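Local structure of vinylacetyl-CoA Delta-isomerase (Nitrosopumilus maritimus SCM1, 6VJR) at residues V19-E24 / P33-S38; G189-H194 / Y226-Q231; G252-I257 / N436-L441. The protein probably dehydrates 4-hydroxybutyryl-CoA and isomerises vinylacetyl-CoA, using FAD and an iron-sulfur cluster. All blocks are in the same frame, centred on the assembly; numbering follows the deposited sequence. Where two conformers were deposited one is given.

Contact 1: residues V19-E24 / P33-S38; sequences VYLFGE and PMIRPS
Met34 reaches across to touch both Leu21 and Phe22, and together with Leu21 it contributes most of the buried surface. From CB the chain leaves with CG opposite the backbone N (chi1 -173°) and stays extended at the next bond, so CB and CG serve as a spacer that spans the gap between the backbones. The sulfur is the first atom to touch: SD lies 3.7 Å from CE2 of Phe22. It sits 4.8 Å from the centroid of the Phe22 ring and 64° off the ring normal, an oblique Met-aromatic contact in which the two side chains come from opposite directions. A bend at chi3 then carries the tip to the neighbouring residue, where Met34 CE packs 3.9 Å from Leu21 CD1. That same leucine methyl lies over one face of the Phe22 ring, toward its rim, and so ties the three side chains together. The other branch, Leu21 CD2, approaches Ile35 CD1 at 4.3 Å, a looser contact.

Phe22 and Gly23 are the two inner residues of a type I' turn that joins strands 19-21 and 24-25 into a tight beta hairpin; both have positive phi, which glycine adopts with least cost. Asp396 of the second subunit accepts hydrogen bonds from the backbone N of Phe22 and of Gly23. Where the chain leads into helix 36-51, Ser38 OG donates to Ile35 O at 2.8 Å, in the carbonyl plane on a lone pair, and also bonds Asn192.

Between hairpin and helix approach, methyl groups, an aromatic ring and a polarisable sulfur meet through dispersion. The side chains thus fit by shape, without a directional bond, while backbone groups such as Met34 O, bonded to Arg435, are satisfied outside the contact.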
loop_
_atom_site.group_PDB
_atom_site.type_symbol
_atom_site.label_atom_id
_atom_site.label_comp_id
_atom_site.label_asym_id
_atom_site.label_seq_id
_atom_site.Cartn_x
_atom_site.Cartn_y
_atom_site.Cartn_z
ATOM N N VAL A 19 -39.412 20.401 3.005
ATOM C CA VAL A 19 -37.985 20.254 2.731
ATOM C C VAL A 19 -37.270 21.565 3.013
ATOM O O VAL A 19 -37.565 22.576 2.384
ATOM C CB VAL A 19 -37.703 19.820 1.283
ATOM C CG1 VAL A 19 -36.216 19.733 0.985
ATOM C CG2 VAL A 19 -38.407 18.535 0.927
ATOM N N TYR A 20 -36.305 21.519 3.924
ATOM C CA TYR A 20 -35.480 22.688 4.199
ATOM C C TYR A 20 -34.137 22.559 3.489
ATOM O O TYR A 20 -33.472 21.544 3.648
ATOM C CB TYR A 20 -35.252 22.860 5.699
ATOM C CG TYR A 20 -36.509 23.323 6.405
ATOM C CD1 TYR A 20 -37.003 24.606 6.229
ATOM C CD2 TYR A 20 -37.212 22.469 7.219
ATOM C CE1 TYR A 20 -38.166 25.030 6.843
ATOM C CE2 TYR A 20 -38.347 22.900 7.868
ATOM C CZ TYR A 20 -38.840 24.180 7.679
ATOM O OH TYR A 20 -40.020 24.617 8.239
ATOM N N LEU A 21 -33.767 23.605 2.722
ATOM C CA LEU A 21 -32.454 23.699 2.092
ATOM C C LEU A 21 -32.008 25.149 2.149
ATOM O O LEU A 21 -32.695 26.026 1.637
ATOM C CB LEU A 21 -32.553 23.184 0.653
ATOM C CG LEU A 21 -31.318 23.372 -0.234
ATOM C CD1 LEU A 21 -30.050 22.832 0.384
ATOM C CD2 LEU A 21 -31.597 22.684 -1.541
ATOM N N PHE A 22 -30.856 25.399 2.799
ATOM C CA PHE A 22 -30.323 26.737 2.947
ATOM C C PHE A 22 -31.322 27.670 3.623
ATOM O O PHE A 22 -31.382 28.878 3.305
ATOM C CB PHE A 22 -29.894 27.322 1.598
ATOM C CG PHE A 22 -28.786 26.561 0.909
ATOM C CD1 PHE A 22 -27.628 26.190 1.591
ATOM C CD2 PHE A 22 -28.883 26.272 -0.448
ATOM C CE1 PHE A 22 -26.612 25.518 0.928
ATOM C CE2 PHE A 22 -27.882 25.555 -1.102
ATOM C CZ PHE A 22 -26.758 25.159 -0.387
ATOM N N GLY A 23 -32.030 27.124 4.620
ATOM C CA GLY A 23 -32.915 27.909 5.460
ATOM C C GLY A 23 -34.217 28.326 4.776
ATOM O O GLY A 23 -34.869 29.253 5.256
ATOM N N GLU A 24 -34.577 27.664 3.669
ATOM C CA GLU A 24 -35.800 27.974 2.964
ATOM C C GLU A 24 -36.547 26.670 2.708
ATOM O O GLU A 24 -35.915 25.636 2.532
ATOM C CB GLU A 24 -35.481 28.638 1.634
ATOM C CG GLU A 24 -34.729 29.948 1.766
ATOM C CD GLU A 24 -35.545 31.150 2.192
ATOM O OE1 GLU A 24 -34.887 32.179 2.432
ATOM O OE2 GLU A 24 -36.799 31.059 2.319
ATOM N N PRO A 33 -32.514 23.655 -9.039
ATOM C CA PRO A 33 -31.323 23.200 -9.754
ATOM C C PRO A 33 -30.322 22.375 -8.947
ATOM O O PRO A 33 -29.528 21.637 -9.515
ATOM C CB PRO A 33 -30.631 24.475 -10.212
ATOM C CG PRO A 33 -31.435 25.619 -9.700
ATOM C CD PRO A 33 -32.656 25.116 -9.000
ATOM N N MET A 34 -30.359 22.462 -7.619
ATOM C CA MET A 34 -29.455 21.649 -6.826
ATOM C C MET A 34 -29.959 20.221 -6.688
ATOM O O MET A 34 -29.157 19.297 -6.488
ATOM C CB MET A 34 -29.237 22.259 -5.440
ATOM C CG MET A 34 -28.187 21.560 -4.624
ATOM S SD MET A 34 -27.721 22.480 -3.156
ATOM C CE MET A 34 -27.436 21.153 -1.958
ATOM N N ILE A 35 -31.268 20.043 -6.833
ATOM C CA ILE A 35 -31.932 18.771 -6.590
ATOM C C ILE A 35 -32.193 18.037 -7.905
ATOM O O ILE A 35 -32.154 16.801 -7.958
ATOM C CB ILE A 35 -33.215 18.996 -5.784
ATOM C CG1 ILE A 35 -32.935 19.765 -4.478
ATOM C CG2 ILE A 35 -33.958 17.676 -5.535
ATOM C CD1 ILE A 35 -34.181 20.039 -3.649
ATOM N N ARG A 36 -32.439 18.778 -8.984
ATOM C CA ARG A 36 -32.853 18.155 -10.222
ATOM C C ARG A 36 -31.830 17.117 -10.704
ATOM O O ARG A 36 -32.209 16.073 -11.209
ATOM C CB ARG A 36 -33.184 19.168 -11.316
ATOM C CG ARG A 36 -33.576 18.550 -12.656
ATOM C CD ARG A 36 -34.727 17.592 -12.508
ATOM N NE ARG A 36 -35.225 17.235 -13.836
ATOM C CZ ARG A 36 -36.179 17.862 -14.504
ATOM N NH1 ARG A 36 -36.787 18.895 -13.971
ATOM N NH2 ARG A 36 -36.477 17.489 -15.726
ATOM N N PRO A 37 -30.502 17.302 -10.595
ATOM C CA PRO A 37 -29.584 16.267 -11.100
ATOM C C PRO A 37 -29.804 14.907 -10.438
ATOM O O PRO A 37 -29.661 13.874 -11.075
ATOM C CB PRO A 37 -28.191 16.850 -10.789
ATOM C CG PRO A 37 -28.454 18.354 -10.833
ATOM C CD PRO A 37 -29.788 18.512 -10.149
ATOM N N SER A 38 -30.126 14.889 -9.125
ATOM C CA SER A 38 -30.406 13.617 -8.471
ATOM C C SER A 38 -31.682 12.953 -9.008
ATOM O O SER A 38 -31.763 11.726 -9.120
ATOM C CB SER A 38 -30.464 13.782 -6.974
ATOM O OG SER A 38 -31.550 14.553 -6.484
#

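Contact 2: residues G189-H194 / Y226-Q231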
loop_
_atom_site.group_PDB
_atom_site.type_symbol
_atom_site.label_atom_id
_atom_site.label_comp_id
_atom_site.label_asym_id
_atom_site.label_seq_id
_atom_site.Cartn_x
_atom_site.Cartn_y
_atom_site.Cartn_z
ATOM N N GLY A 189 -31.641 9.734 -1.655
ATOM C CA GLY A 189 -32.768 9.829 -2.565
ATOM C C GLY A 189 -34.126 9.888 -1.874
ATOM O O GLY A 189 -35.149 9.683 -2.522
ATOM N N CYS A 190 -34.175 10.162 -0.579
ATOM C CA CYS A 190 -35.447 10.075 0.144
ATOM C C CYS A 190 -36.519 11.027 -0.399
ATOM O O CYS A 190 -37.691 10.651 -0.571
ATOM C CB CYS A 190 -35.262 10.288 1.641
ATOM S SG CYS A 190 -34.423 11.815 2.132
ATOM N N ILE A 191 -36.128 12.244 -0.735
ATOM C CA ILE A 191 -37.020 13.255 -1.282
ATOM C C ILE A 191 -37.500 12.859 -2.686
ATOM O O ILE A 191 -38.567 13.295 -3.115
ATOM C CB ILE A 191 -36.350 14.638 -1.202
ATOM C CG1 ILE A 191 -36.173 15.017 0.290
ATOM C CG2 ILE A 191 -37.132 15.707 -1.958
ATOM C CD1 ILE A 191 -35.080 16.047 0.502
ATOM N N ASN A 192 -36.704 12.030 -3.379
ATOM C CA ASN A 192 -36.975 11.529 -4.712
ATOM C C ASN A 192 -37.742 10.207 -4.685
ATOM O O ASN A 192 -37.943 9.631 -5.725
ATOM C CB ASN A 192 -35.666 11.365 -5.488
ATOM C CG ASN A 192 -34.925 12.673 -5.635
ATOM O OD1 ASN A 192 -35.495 13.750 -5.445
ATOM N ND2 ASN A 192 -33.656 12.599 -6.000
ATOM N N SER A 193 -38.136 9.741 -3.498
ATOM C CA SER A 193 -38.771 8.452 -3.312
ATOM C C SER A 193 -40.288 8.619 -3.133
ATOM O O SER A 193 -40.764 9.681 -2.717
ATOM C CB SER A 193 -38.197 7.745 -2.091
ATOM O OG SER A 193 -36.794 7.477 -2.161
ATOM N N HIS A 194 -41.025 7.529 -3.374
ATOM C CA HIS A 194 -42.461 7.436 -3.140
ATOM C C HIS A 194 -42.782 6.894 -1.739
ATOM O O HIS A 194 -43.740 7.342 -1.095
ATOM C CB HIS A 194 -43.132 6.614 -4.243
ATOM C CG HIS A 194 -42.918 7.144 -5.612
ATOM N ND1 HIS A 194 -42.048 6.541 -6.491
ATOM C CD2 HIS A 194 -43.354 8.250 -6.233
ATOM C CE1 HIS A 194 -42.056 7.217 -7.641
ATOM N NE2 HIS A 194 -42.824 8.282 -7.495
ATOM N N TYR A 226 -37.813 17.051 6.166
ATOM C CA TYR A 226 -36.550 16.730 5.498
ATOM C C TYR A 226 -35.628 17.931 5.576
ATOM O O TYR A 226 -36.043 19.051 5.243
ATOM C CB TYR A 226 -36.750 16.372 4.020
ATOM C CG TYR A 226 -37.655 15.188 3.772
ATOM C CD1 TYR A 226 -39.022 15.373 3.639
ATOM C CD2 TYR A 226 -37.167 13.895 3.683
ATOM C CE1 TYR A 226 -39.878 14.306 3.394
ATOM C CE2 TYR A 226 -38.012 12.824 3.434
ATOM C CZ TYR A 226 -39.372 13.023 3.296
ATOM O OH TYR A 226 -40.150 11.919 3.063
ATOM N N ILE A 227 -34.377 17.693 6.016
ATOM C CA ILE A 227 -33.371 18.738 6.049
ATOM C C ILE A 227 -32.225 18.315 5.129
ATOM O O ILE A 227 -31.558 17.336 5.394
ATOM C CB ILE A 227 -32.913 19.079 7.466
ATOM C CG1 ILE A 227 -34.088 19.375 8.414
ATOM C CG2 ILE A 227 -31.964 20.270 7.375
ATOM C CD1 ILE A 227 -33.686 19.587 9.848
ATOM N N TYR A 228 -32.083 19.032 4.020
ATOM C CA TYR A 228 -31.197 18.623 2.943
ATOM C C TYR A 228 -29.736 18.690 3.393
ATOM O O TYR A 228 -29.344 19.618 4.064
ATOM C CB TYR A 228 -31.423 19.540 1.740
ATOM C CG TYR A 228 -31.272 18.871 0.380
ATOM C CD1 TYR A 228 -32.362 18.242 -0.219
ATOM C CD2 TYR A 228 -30.071 18.869 -0.310
ATOM C CE1 TYR A 228 -32.247 17.575 -1.411
ATOM C CE2 TYR A 228 -29.959 18.224 -1.536
ATOM C CZ TYR A 228 -31.057 17.602 -2.089
ATOM O OH TYR A 228 -30.955 16.965 -3.287
ATOM N N GLY A 229 -28.912 17.743 2.943
ATOM C CA GLY A 229 -27.482 17.818 3.183
ATOM C C GLY A 229 -26.747 18.654 2.132
ATOM O O GLY A 229 -27.015 18.591 0.955
ATOM N N ARG A 230 -25.734 19.401 2.576
ATOM C CA ARG A 230 -24.833 20.059 1.651
ATOM C C ARG A 230 -23.947 19.016 0.986
ATOM O O ARG A 230 -23.807 17.903 1.480
ATOM C CB ARG A 230 -23.942 21.068 2.363
ATOM C CG ARG A 230 -24.659 22.311 2.854
ATOM C CD ARG A 230 -23.719 23.473 2.996
ATOM N NE ARG A 230 -23.373 24.012 1.677
ATOM C CZ ARG A 230 -23.070 25.286 1.455
ATOM N NH1 ARG A 230 -22.877 26.134 2.471
ATOM N NH2 ARG A 230 -22.857 25.690 0.213
ATOM N N GLN A 231 -23.329 19.391 -0.117
ATOM C CA GLN A 231 -22.312 18.592 -0.762
ATOM C C GLN A 231 -21.181 19.548 -1.161
ATOM O O GLN A 231 -21.452 20.735 -1.435
ATOM C CB GLN A 231 -22.817 17.871 -2.008
ATOM C CG GLN A 231 -23.931 16.885 -1.720
ATOM C CD GLN A 231 -24.293 16.051 -2.925
ATOM O OE1 GLN A 231 -24.220 16.518 -4.064
ATOM N NE2 GLN A 231 -24.643 14.794 -2.689
#
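Ile191 lays its CG1 over one face of the Tyr226 ring, a CH-pi contact 4.1 Å from the ring centroid and 29° off the normal. With chi1 at -65°, CG1 lies opposite the carbonyl carbon and the branch runs on past CB of Tyr226, ending with CD1 3.6 Å from CD1 of Tyr228, which it meets obliquely. Isoleucine suits this place because its CG1-CD1 arm is long enough for CG1 to lie over Tyr226 while CD1 reaches Tyr228. By this packing the loop between strands 177-188 and 195-198 covers strand 224-228 in the beta domain of what is probably an acyl-CoA dehydrogenase-like fold; Gln187 and Thr188, just ahead of the loop, bind FAD. Looser than the isoleucine wedge is the touch of Cys190, whose SG comes within 3.8 Å of Tyr226 CD2 but lies oblique to the ring, 4.9 Å from its centroid. Beyond the rings the packing gives way to polar bonds reaching elsewhere: Tyr226 OH bonds Ala219 O, and farther along the strand segment Arg230 forms salt bridges with Asp234 and with Glu239 and Asp244 of the second subunit.

Contact 3: residues G252-I257 / N436-L441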
loop_
_atom_site.group_PDB
_atom_site.type_symbol
_atom_site.label_atom_id
_atom_site.label_comp_id
_atom_site.label_asym_id
_atom_site.label_seq_id
_atom_site.Cartn_x
_atom_site.Cartn_y
_atom_site.Cartn_z
ATOM N N GLY A 252 -26.192 13.092 -6.742
ATOM C CA GLY A 252 -26.833 12.352 -5.665
ATOM C C GLY A 252 -27.559 13.293 -4.712
ATOM O O GLY A 252 -27.614 14.505 -4.915
ATOM N N GLN A 253 -28.215 12.698 -3.718
ATOM C CA GLN A 253 -29.043 13.439 -2.782
ATOM C C GLN A 253 -29.006 12.706 -1.451
ATOM O O GLN A 253 -29.258 11.497 -1.424
ATOM C CB GLN A 253 -30.509 13.423 -3.256
ATOM C CG GLN A 253 -31.537 13.821 -2.187
ATOM C CD GLN A 253 -32.950 13.744 -2.725
ATOM O OE1 GLN A 253 -33.697 12.785 -2.487
ATOM N NE2 GLN A 253 -33.297 14.764 -3.486
ATOM N N GLU A 254 -28.774 13.478 -0.388
ATOM C CA GLU A 254 -28.927 12.997 0.971
ATOM C C GLU A 254 -29.740 14.016 1.764
ATOM O O GLU A 254 -29.649 15.236 1.518
ATOM C CB GLU A 254 -27.560 12.784 1.625
ATOM C CG GLU A 254 -26.636 11.866 0.826
ATOM C CD GLU A 254 -25.834 12.563 -0.277
ATOM O OE1 GLU A 254 -25.238 13.646 -0.033
ATOM O OE2 GLU A 254 -25.767 11.987 -1.399
ATOM N N ALA A 255 -30.526 13.506 2.737
ATOM C CA ALA A 255 -31.205 14.397 3.667
ATOM C C ALA A 255 -31.356 13.705 5.024
ATOM O O ALA A 255 -31.343 12.482 5.114
ATOM C CB ALA A 255 -32.551 14.834 3.111
ATOM N N LEU A 256 -31.569 14.524 6.055
ATOM C CA LEU A 256 -31.971 14.081 7.378
ATOM C C LEU A 256 -33.495 14.074 7.430
ATOM O O LEU A 256 -34.140 15.087 7.169
ATOM C CB LEU A 256 -31.368 15.060 8.378
ATOM C CG LEU A 256 -31.691 14.824 9.851
ATOM C CD1 LEU A 256 -31.184 13.518 10.395
ATOM C CD2 LEU A 256 -31.214 15.996 10.676
ATOM N N ILE A 257 -34.048 12.919 7.775
ATOM C CA ILE A 257 -35.486 12.744 7.886
ATOM C C ILE A 257 -35.856 12.798 9.369
ATOM O O ILE A 257 -35.415 11.969 10.178
ATOM C CB ILE A 257 -35.936 11.415 7.295
ATOM C CG1 ILE A 257 -35.391 11.144 5.900
ATOM C CG2 ILE A 257 -37.466 11.360 7.325
ATOM C CD1 ILE A 257 -35.835 9.809 5.345
ATOM N N ASN A 436 -19.799 14.817 -6.874
ATOM C CA ASN A 436 -19.874 13.382 -7.067
ATOM C C ASN A 436 -18.809 12.625 -6.271
ATOM O O ASN A 436 -18.863 11.401 -6.182
ATOM C CB ASN A 436 -19.988 13.069 -8.552
ATOM C CG ASN A 436 -21.364 13.338 -9.137
ATOM O OD1 ASN A 436 -21.504 13.596 -10.336
ATOM N ND2 ASN A 436 -22.393 13.348 -8.310
ATOM N N ALA A 437 -17.827 13.335 -5.693
ATOM C CA ALA A 437 -16.905 12.701 -4.776
ATOM C C ALA A 437 -17.552 12.314 -3.457
ATOM O O ALA A 437 -17.008 11.425 -2.779
ATOM C CB ALA A 437 -15.730 13.607 -4.504
ATOM N N VAL A 438 -18.624 13.034 -3.060
ATOM C CA VAL A 438 -19.401 12.625 -1.903
ATOM C C VAL A 438 -19.776 11.156 -2.009
ATOM O O VAL A 438 -19.593 10.397 -1.074
ATOM C CB VAL A 438 -20.644 13.499 -1.729
ATOM C CG1 VAL A 438 -21.639 12.923 -0.718
ATOM C CG2 VAL A 438 -20.212 14.894 -1.383
ATOM N N GLY A 439 -20.275 10.771 -3.170
ATOM C CA GLY A 439 -20.630 9.383 -3.378
ATOM C C GLY A 439 -19.435 8.497 -3.709
ATOM O O GLY A 439 -19.278 7.429 -3.103
ATOM N N TYR A 440 -18.525 8.966 -4.569
ATOM C CA TYR A 440 -17.485 8.068 -5.029
ATOM C C TYR A 440 -16.493 7.745 -3.899
ATOM O O TYR A 440 -15.973 6.633 -3.825
ATOM C CB TYR A 440 -16.795 8.652 -6.262
ATOM C CG TYR A 440 -15.806 7.703 -6.907
ATOM C CD1 TYR A 440 -16.177 6.442 -7.305
ATOM C CD2 TYR A 440 -14.468 8.017 -7.006
ATOM C CE1 TYR A 440 -15.283 5.562 -7.882
ATOM C CE2 TYR A 440 -13.562 7.133 -7.578
ATOM C CZ TYR A 440 -13.942 5.876 -7.963
ATOM O OH TYR A 440 -13.058 4.987 -8.495
ATOM N N LEU A 441 -16.203 8.733 -3.068
ATOM C CA LEU A 441 -15.247 8.586 -1.986
ATOM C C LEU A 441 -15.957 8.332 -0.670
ATOM O O LEU A 441 -15.879 7.221 -0.140
ATOM C CB LEU A 441 -14.275 9.770 -1.907
ATOM C CG LEU A 441 -13.455 10.031 -3.157
ATOM C CD1 LEU A 441 -12.475 11.195 -2.927
ATOM C CD2 LEU A 441 -12.726 8.793 -3.599
#
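The backbones come closest where Gly252 faces Asn436, their CA atoms 7.2 Å apart, and from there strand 254-259 runs off while helix 437-446 turns away, so the contact is confined to the first residues of each segment. At this corner the amide ND2 of Asn436 stands 4.1 Å from the backbone N of Gly252, a proximity rather than a bond. The asparagine's OD1 has its partner elsewhere, in Asn430. Its backbone O receives Tyr440 N at 2.9 Å, a bond within the helical segment, which has a wider pi-type turn at 438-441.

The second touch is between Glu254 and Val438, whose side chains come from opposite directions. In the conformer described, the glutamate bends at chi2 (85°), which brings its carboxylate up to Val438; OE1 then rests 3.7 Å from CG1 of Val438. That methyl is the one opposite the backbone N (chi1 168°). The carboxylate oxygen OE1 is held by Gln231 NE2, and Glu254 also touches FAD, which makes a polar, hydrogen-bonding side chain apt at this position. Valine's short branches fit close packing against Val389 of the second subunit, while CG1 makes no more than van der Waals contact with OE1.

A small contact, 89 Å² in all, thus joins the beta region to the helical C-terminal part by van der Waals touch alone. Glu254 OE1 and Asn436 OD1 are engaged by Gln231 and Asn430, outside the two segments. Any direction given to the Glu254 carboxylate beside the flavin therefore probably comes from Gln231, with Val438 as an apolar neighbour; this holds for the conformer described and is tentative, since the glutamate has a second one.

In the fold
All three contacts are largely buried and reach one mixed sheet. Contacts 1 and 2 lie side by side on it: strand 19-21 pairs with strand 224-228 through Tyr20 N to Tyr226 O and Tyr20 O to Tyr228 N. Contact 3 adds the next strand, with Ile227 N bonded to Leu256 O. Contact 1 is farthest from the chain's centre and has a partly exposed residue; contact 2 is deeper, and contact 3 the most central. All three touch the second subunit, contact 1 through its turn. Chemistry follows place: thioether and hydrocarbon farther from the centre, aliphatic chain on aromatic rings between loop and sheet, and a carboxylate against a methyl beside the flavin.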